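Local atomic coordinates of putative arylalkylamine N-Acetyltransferase 7 (Aedes aegypti, PDB entry 4FD7), a protein that probably transfers the acetyl group of acetyl-CoA to an amine, perhaps an arylalkylamine. Residues 21-26 / 156-161; 46-51 / 76-81; 36-41 / 83-88. All coordinates share one frame; numbering follows the deposited sequence.

Contact 1: residues 21-26 / 156-161; sequences KDLTSQ and DPKYRG
Leu23 lays its CD2 methyl over one face of the Tyr159 ring in a CH-pi contact, 3.8 Å from the centroid and 23° off the normal, displaced toward CZ and the hydroxyl end. Its CG and CD1 lie against the hydroxyl, each 3.3 Å from Tyr159 OH, a fit for which a compact, branched aliphatic side chain is well shaped. The same CD2 also touches the aliphatic part of Lys158, at 3.7 Å from CG.

Outside this first shell, polar groups fix both loops. Asp22 OD2 accepts a 2.6 Å bond from Leu23 N and also pairs with Arg92, which settles the turn that presents Leu23. On the other side Asp156 OD1 accepts from Lys158 N at 3.0 Å, an Asx turn that opens the short 3-10 segment carrying Tyr159. Lys158 NZ bridges to Asp156 OD2 and, more strongly, to Glu97.

The contact thus joins the hairpin turn between strands 14-21 and 28-35 to the loop after strand 146-155. There Arg160 opens the R-x-x-G-x-A sequence, with Gly161 in the first variable place, that in GNAT enzymes typically forms the pyrophosphate-binding loop for CoA.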
# COMPACT_ATOMS: atom_id res chain seq x y z
N LYS A 21 6.98 11.74 17.32
CA LYS A 21 7.03 13.19 17.49
C LYS A 21 5.71 13.82 17.09
O LYS A 21 5.08 13.42 16.10
CB LYS A 21 8.18 13.77 16.67
CG LYS A 21 8.84 14.99 17.29
CD LYS A 21 9.30 14.68 18.71
CE LYS A 21 10.42 13.65 18.74
NZ LYS A 21 10.51 12.94 20.05
N ASP A 22 5.27 14.79 17.88
CA ASP A 22 4.03 15.49 17.59
C ASP A 22 4.27 16.43 16.41
O ASP A 22 5.38 16.53 15.91
CB ASP A 22 3.57 16.27 18.82
CG ASP A 22 2.07 16.49 18.85
OD1 ASP A 22 1.50 16.68 19.95
OD2 ASP A 22 1.46 16.45 17.77
N LEU A 23 3.22 17.12 15.96
CA LEU A 23 3.32 18.04 14.82
C LEU A 23 4.43 19.08 14.94
O LEU A 23 5.15 19.33 13.98
CB LEU A 23 1.99 18.76 14.58
CG LEU A 23 0.99 18.08 13.65
CD1 LEU A 23 -0.36 18.78 13.75
CD2 LEU A 23 1.49 18.08 12.21
N THR A 24 4.55 19.69 16.12
CA THR A 24 5.43 20.85 16.29
C THR A 24 6.69 20.60 17.13
O THR A 24 7.80 20.77 16.65
CB THR A 24 4.67 22.03 16.94
OG1 THR A 24 4.13 21.62 18.20
CG2 THR A 24 3.52 22.49 16.04
N SER A 25 6.49 20.19 18.38
CA SER A 25 7.53 20.23 19.41
C SER A 25 8.57 19.12 19.37
O SER A 25 8.73 18.40 18.37
CB SER A 25 6.87 20.15 20.78
OG SER A 25 6.18 18.92 20.90
N GLN A 26 9.29 18.98 20.48
CA GLN A 26 10.17 17.84 20.69
C GLN A 26 9.36 16.74 21.37
O GLN A 26 9.86 15.62 21.57
CB GLN A 26 11.38 18.24 21.55
CG GLN A 26 11.21 18.04 23.06
CD GLN A 26 10.24 19.00 23.70
OE1 GLN A 26 9.98 20.09 23.19
NE2 GLN A 26 9.68 18.60 24.84
N ASP A 156 0.73 12.03 5.20
CA ASP A 156 0.72 13.48 5.06
C ASP A 156 2.12 13.99 5.33
O ASP A 156 2.70 13.70 6.38
CB ASP A 156 -0.27 14.09 6.05
CG ASP A 156 -0.44 15.59 5.88
OD1 ASP A 156 0.50 16.27 5.40
OD2 ASP A 156 -1.52 16.10 6.23
N PRO A 157 2.68 14.74 4.37
CA PRO A 157 4.02 15.33 4.45
C PRO A 157 4.32 16.03 5.77
O PRO A 157 5.46 15.98 6.21
CB PRO A 157 4.00 16.34 3.30
CG PRO A 157 3.14 15.70 2.29
CD PRO A 157 2.04 15.03 3.07
N LYS A 158 3.33 16.64 6.41
CA LYS A 158 3.63 17.34 7.66
C LYS A 158 3.80 16.39 8.84
O LYS A 158 4.05 16.82 9.97
CB LYS A 158 2.63 18.46 7.96
CG LYS A 158 1.29 17.99 8.48
CD LYS A 158 0.21 19.05 8.19
CE LYS A 158 -1.04 18.77 9.01
NZ LYS A 158 -1.20 17.31 9.19
N TYR A 159 3.69 15.09 8.57
CA TYR A 159 3.96 14.05 9.55
C TYR A 159 5.09 13.13 9.15
O TYR A 159 5.33 12.11 9.82
CB TYR A 159 2.71 13.20 9.79
CG TYR A 159 1.70 13.84 10.69
CD1 TYR A 159 0.54 14.38 10.17
CD2 TYR A 159 1.90 13.90 12.06
CE1 TYR A 159 -0.40 14.97 10.99
CE2 TYR A 159 0.97 14.50 12.89
CZ TYR A 159 -0.18 15.03 12.35
OH TYR A 159 -1.11 15.63 13.17
N ARG A 160 5.79 13.43 8.06
CA ARG A 160 6.84 12.51 7.65
C ARG A 160 8.07 12.60 8.56
O ARG A 160 8.20 13.53 9.38
CB ARG A 160 7.18 12.64 6.15
CG ARG A 160 6.30 11.74 5.24
CD ARG A 160 6.46 12.07 3.77
NE ARG A 160 5.18 12.10 3.05
CZ ARG A 160 5.02 12.65 1.84
NH1 ARG A 160 6.06 13.21 1.23
NH2 ARG A 160 3.83 12.64 1.24
N GLY A 161 8.93 11.60 8.47
CA GLY A 161 10.14 11.54 9.28
C GLY A 161 9.88 11.03 10.69
O GLY A 161 10.75 11.12 11.55

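Contact 2: residues 46-51 / 76-81; sequences RHMCDY and ALWKAM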
# COMPACT_ATOMS: atom_id res chain seq x y z
N ARG A 46 -9.40 11.01 -0.77
CA ARG A 46 -8.85 12.32 -1.04
C ARG A 46 -7.42 12.42 -0.55
O ARG A 46 -6.55 12.95 -1.25
CB ARG A 46 -9.76 13.42 -0.48
CG ARG A 46 -10.93 13.68 -1.42
CD ARG A 46 -12.16 14.31 -0.76
NE ARG A 46 -13.28 14.30 -1.70
CZ ARG A 46 -14.43 14.97 -1.53
NH1 ARG A 46 -14.64 15.71 -0.45
NH2 ARG A 46 -15.37 14.91 -2.46
N HIS A 47 -7.15 11.81 0.61
CA HIS A 47 -5.80 11.81 1.15
C HIS A 47 -4.89 11.12 0.14
O HIS A 47 -3.82 11.63 -0.20
CB HIS A 47 -5.80 11.09 2.49
CG HIS A 47 -4.48 11.11 3.19
ND1 HIS A 47 -3.44 10.29 2.84
CD2 HIS A 47 -4.06 11.81 4.28
CE1 HIS A 47 -2.42 10.51 3.65
NE2 HIS A 47 -2.78 11.42 4.53
N MET A 48 -5.36 9.98 -0.39
CA MET A 48 -4.55 9.24 -1.35
C MET A 48 -4.28 10.11 -2.58
O MET A 48 -3.16 10.13 -3.09
CB MET A 48 -5.22 7.92 -1.74
CG MET A 48 -5.34 6.89 -0.60
SD MET A 48 -3.76 6.19 -0.03
CE MET A 48 -3.23 5.29 -1.46
N CYS A 49 -5.28 10.86 -3.02
CA CYS A 49 -5.10 11.67 -4.21
C CYS A 49 -4.20 12.86 -3.93
O CYS A 49 -3.49 13.33 -4.82
CB CYS A 49 -6.45 12.18 -4.70
SG CYS A 49 -7.45 10.84 -5.31
N ASP A 50 -4.21 13.34 -2.69
CA ASP A 50 -3.55 14.61 -2.41
C ASP A 50 -2.07 14.38 -2.23
O ASP A 50 -1.24 15.25 -2.51
CB ASP A 50 -4.10 15.23 -1.13
CG ASP A 50 -5.40 15.95 -1.35
OD1 ASP A 50 -5.79 16.15 -2.51
OD2 ASP A 50 -6.04 16.31 -0.34
N TYR A 51 -1.74 13.19 -1.74
CA TYR A 51 -0.37 12.92 -1.35
C TYR A 51 0.26 11.76 -2.13
O TYR A 51 1.18 11.97 -2.91
CB TYR A 51 -0.30 12.72 0.16
CG TYR A 51 -0.95 13.88 0.89
CD1 TYR A 51 -0.42 15.16 0.81
CD2 TYR A 51 -2.10 13.69 1.65
CE1 TYR A 51 -1.00 16.23 1.47
CE2 TYR A 51 -2.69 14.76 2.32
CZ TYR A 51 -2.14 16.02 2.23
OH TYR A 51 -2.73 17.07 2.90
N ALA A 76 -10.94 4.60 -9.18
CA ALA A 76 -11.89 3.51 -9.42
C ALA A 76 -11.41 2.24 -8.70
O ALA A 76 -12.21 1.55 -8.02
CB ALA A 76 -12.05 3.26 -10.90
N LEU A 77 -10.12 1.93 -8.85
CA LEU A 77 -9.53 0.76 -8.18
C LEU A 77 -9.66 0.77 -6.65
O LEU A 77 -10.14 -0.20 -6.04
CB LEU A 77 -8.05 0.59 -8.56
CG LEU A 77 -7.40 -0.70 -8.05
CD1 LEU A 77 -8.30 -1.85 -8.44
CD2 LEU A 77 -6.01 -0.89 -8.62
N TRP A 78 -9.19 1.86 -6.03
CA TRP A 78 -9.29 2.02 -4.58
C TRP A 78 -10.73 1.88 -4.11
O TRP A 78 -10.99 1.22 -3.09
CB TRP A 78 -8.77 3.39 -4.16
CG TRP A 78 -7.28 3.55 -4.28
CD1 TRP A 78 -6.33 2.59 -4.05
CD2 TRP A 78 -6.57 4.75 -4.60
NE1 TRP A 78 -5.07 3.12 -4.22
CE2 TRP A 78 -5.19 4.45 -4.57
CE3 TRP A 78 -6.97 6.06 -4.92
CZ2 TRP A 78 -4.21 5.40 -4.84
CZ3 TRP A 78 -5.99 7.00 -5.20
CH2 TRP A 78 -4.62 6.67 -5.16
N LYS A 79 -11.66 2.52 -4.82
CA LYS A 79 -13.07 2.45 -4.46
C LYS A 79 -13.62 1.04 -4.54
O LYS A 79 -14.46 0.66 -3.71
CB LYS A 79 -13.94 3.43 -5.27
CG LYS A 79 -13.76 4.87 -4.82
CD LYS A 79 -14.78 5.80 -5.43
CE LYS A 79 -14.52 7.21 -4.95
NZ LYS A 79 -15.57 8.16 -5.39
N ALA A 80 -13.13 0.26 -5.50
CA ALA A 80 -13.51 -1.16 -5.55
C ALA A 80 -12.94 -1.95 -4.37
O ALA A 80 -13.55 -2.93 -3.92
CB ALA A 80 -13.10 -1.81 -6.86
N MET A 81 -11.78 -1.53 -3.88
CA MET A 81 -11.13 -2.26 -2.78
C MET A 81 -11.69 -1.98 -1.38
O MET A 81 -11.74 -2.88 -0.54
CB MET A 81 -9.63 -1.96 -2.75
CG MET A 81 -8.87 -2.46 -3.99
SD MET A 81 -7.19 -1.80 -4.00
CE MET A 81 -6.51 -2.60 -2.56
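Helices 41-55 and 68-81, two of the helices between strands 28-35 and 88-92, the region of the helices that follow the first core strand in GNAT folds, meet here around one indole. Trp78 reaches across from helix 68-81, and Met48 and Cys49 of helix 41-55 receive its six-membered ring, one over a face and the other at the rim.

Met48 does most of the covering. Its CB sits over the ring, 3.9 Å from the centroid and 21° off the normal, a CH-pi contact. All three side-chain torsions of Met48 lie near -65°, and the bends at chi2 and chi3 curl the chain back toward the indole. The terminal CE therefore lands over the same face, nearer the rim, at 3.5 Å from Trp78 CZ2. Between these two touching carbons the sulfur arches higher, with Met48 SD 5.2 Å from the centroid, a Met-aromatic contact made at a distance. A flexible, unbranched methionine suits this place, since it can follow a broad flat surface.

Cys49, one residue on, meets the edge instead: its SG is 4.1 Å from Trp78 CZ3 and lies close to the ring plane, 81° off the normal. That small side chain also touches Met71 and Val75 of helix 68-81, extending the seam along the helix, while Met48 reaches down to Val101 and Ser154 of the sheet.

No hydrogen bond crosses between the two segments. The contact probably rests on dispersion and the burial of apolar surface, to which polarisable sulfur and the large pi surface of tryptophan contribute. Trp78 NE1, the polar atom of this buried indole, is satisfied by the carbonyl oxygen of Met151 in strand 146-155, and that bond should limit rotation of the ring and hold it ready for Met48 and Cys49.

Contact 3: residues 36-41 / 83-88; sequences LPEDRF and PDRMSL
Glu38 OE2 is gripped by two nitrogens of one guanidinium: Arg85 NE at 3.0 Å and Arg85 NH2 at 3.2 Å. This side-on salt bridge ties together two connections of the GNAT fold, the loop leading from strand 28-35 into helix 41-55 and the loop returning from helix 68-81 to strand 88-92.

The oxygen lies almost in the guanidinium plane, yet the carboxylate is turned 76° against that plane. With the planes so turned, OE2 takes the NE hydrogen on its anti lone pair, while NH2 comes from above the carboxylate plane. Arg85, extended from CG to NE, has the length to span the gap between loops, and a bend at chi2 of Glu38 (-118°) swings its acid to meet it. Both long, charged chains suit a place at the protein surface.

Deeper in, the joint becomes backbone and apolar. Leu36 N donates to Ser87 O at 3.0 Å, continuing the antiparallel pairing of strands 28-35 and 88-92 just past the strand ends. Ser87 OG is hydrogen-bonded to Leu104 N in strand 98-108, and Leu36, a buried leucine, also packs on Leu82 and Val89. Beside the backbone bond, Leu36 CB rests 3.5 Å from Ser87 O.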
# COMPACT_ATOMS: atom_id res chain seq x y z
N LEU A 36 -10.18 1.39 8.74
CA LEU A 36 -10.70 2.64 8.20
C LEU A 36 -12.22 2.64 8.26
O LEU A 36 -12.86 1.80 7.62
CB LEU A 36 -10.24 2.79 6.74
CG LEU A 36 -10.83 3.99 6.00
CD1 LEU A 36 -10.24 5.29 6.55
CD2 LEU A 36 -10.58 3.89 4.49
N PRO A 37 -12.82 3.55 9.06
CA PRO A 37 -14.28 3.59 9.18
C PRO A 37 -14.93 3.93 7.86
O PRO A 37 -14.37 4.70 7.07
CB PRO A 37 -14.52 4.72 10.21
CG PRO A 37 -13.23 4.82 10.98
CD PRO A 37 -12.16 4.52 9.96
N GLU A 38 -16.10 3.37 7.60
CA GLU A 38 -16.78 3.62 6.33
C GLU A 38 -17.00 5.11 6.07
O GLU A 38 -16.80 5.59 4.95
CB GLU A 38 -18.10 2.85 6.26
CG GLU A 38 -17.93 1.32 6.27
CD GLU A 38 -18.45 0.66 5.01
OE1 GLU A 38 -18.97 1.40 4.14
OE2 GLU A 38 -18.33 -0.58 4.87
N ASP A 39 -17.35 5.87 7.11
CA ASP A 39 -17.66 7.29 6.92
C ASP A 39 -16.40 8.14 6.72
O ASP A 39 -16.48 9.36 6.64
CB ASP A 39 -18.47 7.84 8.10
CG ASP A 39 -17.71 7.80 9.41
OD1 ASP A 39 -16.61 7.23 9.45
OD2 ASP A 39 -18.23 8.33 10.42
N ARG A 40 -15.24 7.49 6.64
CA ARG A 40 -14.02 8.19 6.27
C ARG A 40 -13.47 7.72 4.91
O ARG A 40 -12.39 8.16 4.48
CB ARG A 40 -12.95 8.01 7.34
CG ARG A 40 -13.39 8.35 8.76
CD ARG A 40 -13.91 9.79 8.91
NE ARG A 40 -12.96 10.82 8.46
CZ ARG A 40 -11.93 11.30 9.16
NH1 ARG A 40 -11.17 12.25 8.63
NH2 ARG A 40 -11.65 10.84 10.37
N PHE A 41 -14.22 6.85 4.24
CA PHE A 41 -13.77 6.34 2.95
C PHE A 41 -13.37 7.47 1.98
O PHE A 41 -12.25 7.48 1.46
CB PHE A 41 -14.81 5.42 2.29
CG PHE A 41 -14.83 4.01 2.84
CD1 PHE A 41 -14.04 3.66 3.93
CD2 PHE A 41 -15.62 3.04 2.25
CE1 PHE A 41 -14.05 2.36 4.42
CE2 PHE A 41 -15.63 1.74 2.73
CZ PHE A 41 -14.85 1.40 3.82
N PRO A 83 -14.58 -1.65 0.20
CA PRO A 83 -15.62 -2.46 0.86
C PRO A 83 -15.14 -3.79 1.40
O PRO A 83 -15.95 -4.46 2.06
CB PRO A 83 -16.63 -2.74 -0.27
CG PRO A 83 -16.43 -1.63 -1.24
CD PRO A 83 -14.96 -1.34 -1.20
N ASP A 84 -13.90 -4.19 1.12
CA ASP A 84 -13.39 -5.43 1.69
C ASP A 84 -13.11 -5.23 3.18
O ASP A 84 -12.89 -6.20 3.89
CB ASP A 84 -12.12 -5.91 0.97
CG ASP A 84 -12.38 -6.27 -0.50
OD1 ASP A 84 -13.56 -6.43 -0.88
OD2 ASP A 84 -11.40 -6.43 -1.26
N ARG A 85 -13.11 -3.97 3.63
CA ARG A 85 -12.92 -3.66 5.05
C ARG A 85 -11.57 -4.17 5.55
O ARG A 85 -11.45 -4.79 6.62
CB ARG A 85 -14.08 -4.18 5.89
CG ARG A 85 -15.37 -3.39 5.69
CD ARG A 85 -16.37 -3.64 6.82
NE ARG A 85 -17.61 -2.89 6.63
CZ ARG A 85 -18.63 -2.90 7.48
NH1 ARG A 85 -18.56 -3.61 8.60
NH2 ARG A 85 -19.71 -2.19 7.21
N MET A 86 -10.54 -3.91 4.77
CA MET A 86 -9.21 -4.33 5.17
C MET A 86 -8.26 -3.15 5.20
O MET A 86 -7.12 -3.30 5.63
CB MET A 86 -8.67 -5.44 4.26
CG MET A 86 -9.43 -6.78 4.39
SD MET A 86 -9.22 -7.60 5.99
CE MET A 86 -7.50 -8.07 5.91
N SER A 87 -8.71 -1.98 4.77
CA SER A 87 -7.79 -0.84 4.67
C SER A 87 -7.48 -0.19 6.01
O SER A 87 -8.33 -0.14 6.90
CB SER A 87 -8.26 0.18 3.63
OG SER A 87 -8.30 -0.42 2.35
N LEU A 88 -6.26 0.32 6.14
CA LEU A 88 -5.78 0.80 7.43
C LEU A 88 -5.53 2.31 7.47
O LEU A 88 -5.10 2.89 6.48
CB LEU A 88 -4.52 0.04 7.82
CG LEU A 88 -4.74 -1.46 8.09
CD1 LEU A 88 -3.42 -2.16 8.35
CD2 LEU A 88 -5.68 -1.62 9.29

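From the N terminus, strand 14-21 runs into the turn 21-26, whose partner in contact 1 comes only much later. Strand 28-35 follows, then 36-41, the first half of contact 3, and helix 41-55 with the first half of contact 2. Segment 76-81 closes the shortest loop, contact 2; 83-88 soon closes contact 3 around it; and 156-161 finally closes contact 1 around both. The three are nested, and none cross. Contact 2 pairs two helices, contact 3 joins the loop entering helix 41-55 to the loop leaving helix 68-81, and contact 1 joins the loops that follow the outermost strands of the five-stranded sheet, 14-21 and 146-155. Pro157 of contact 1 packs directly on Tyr51 of contact 2.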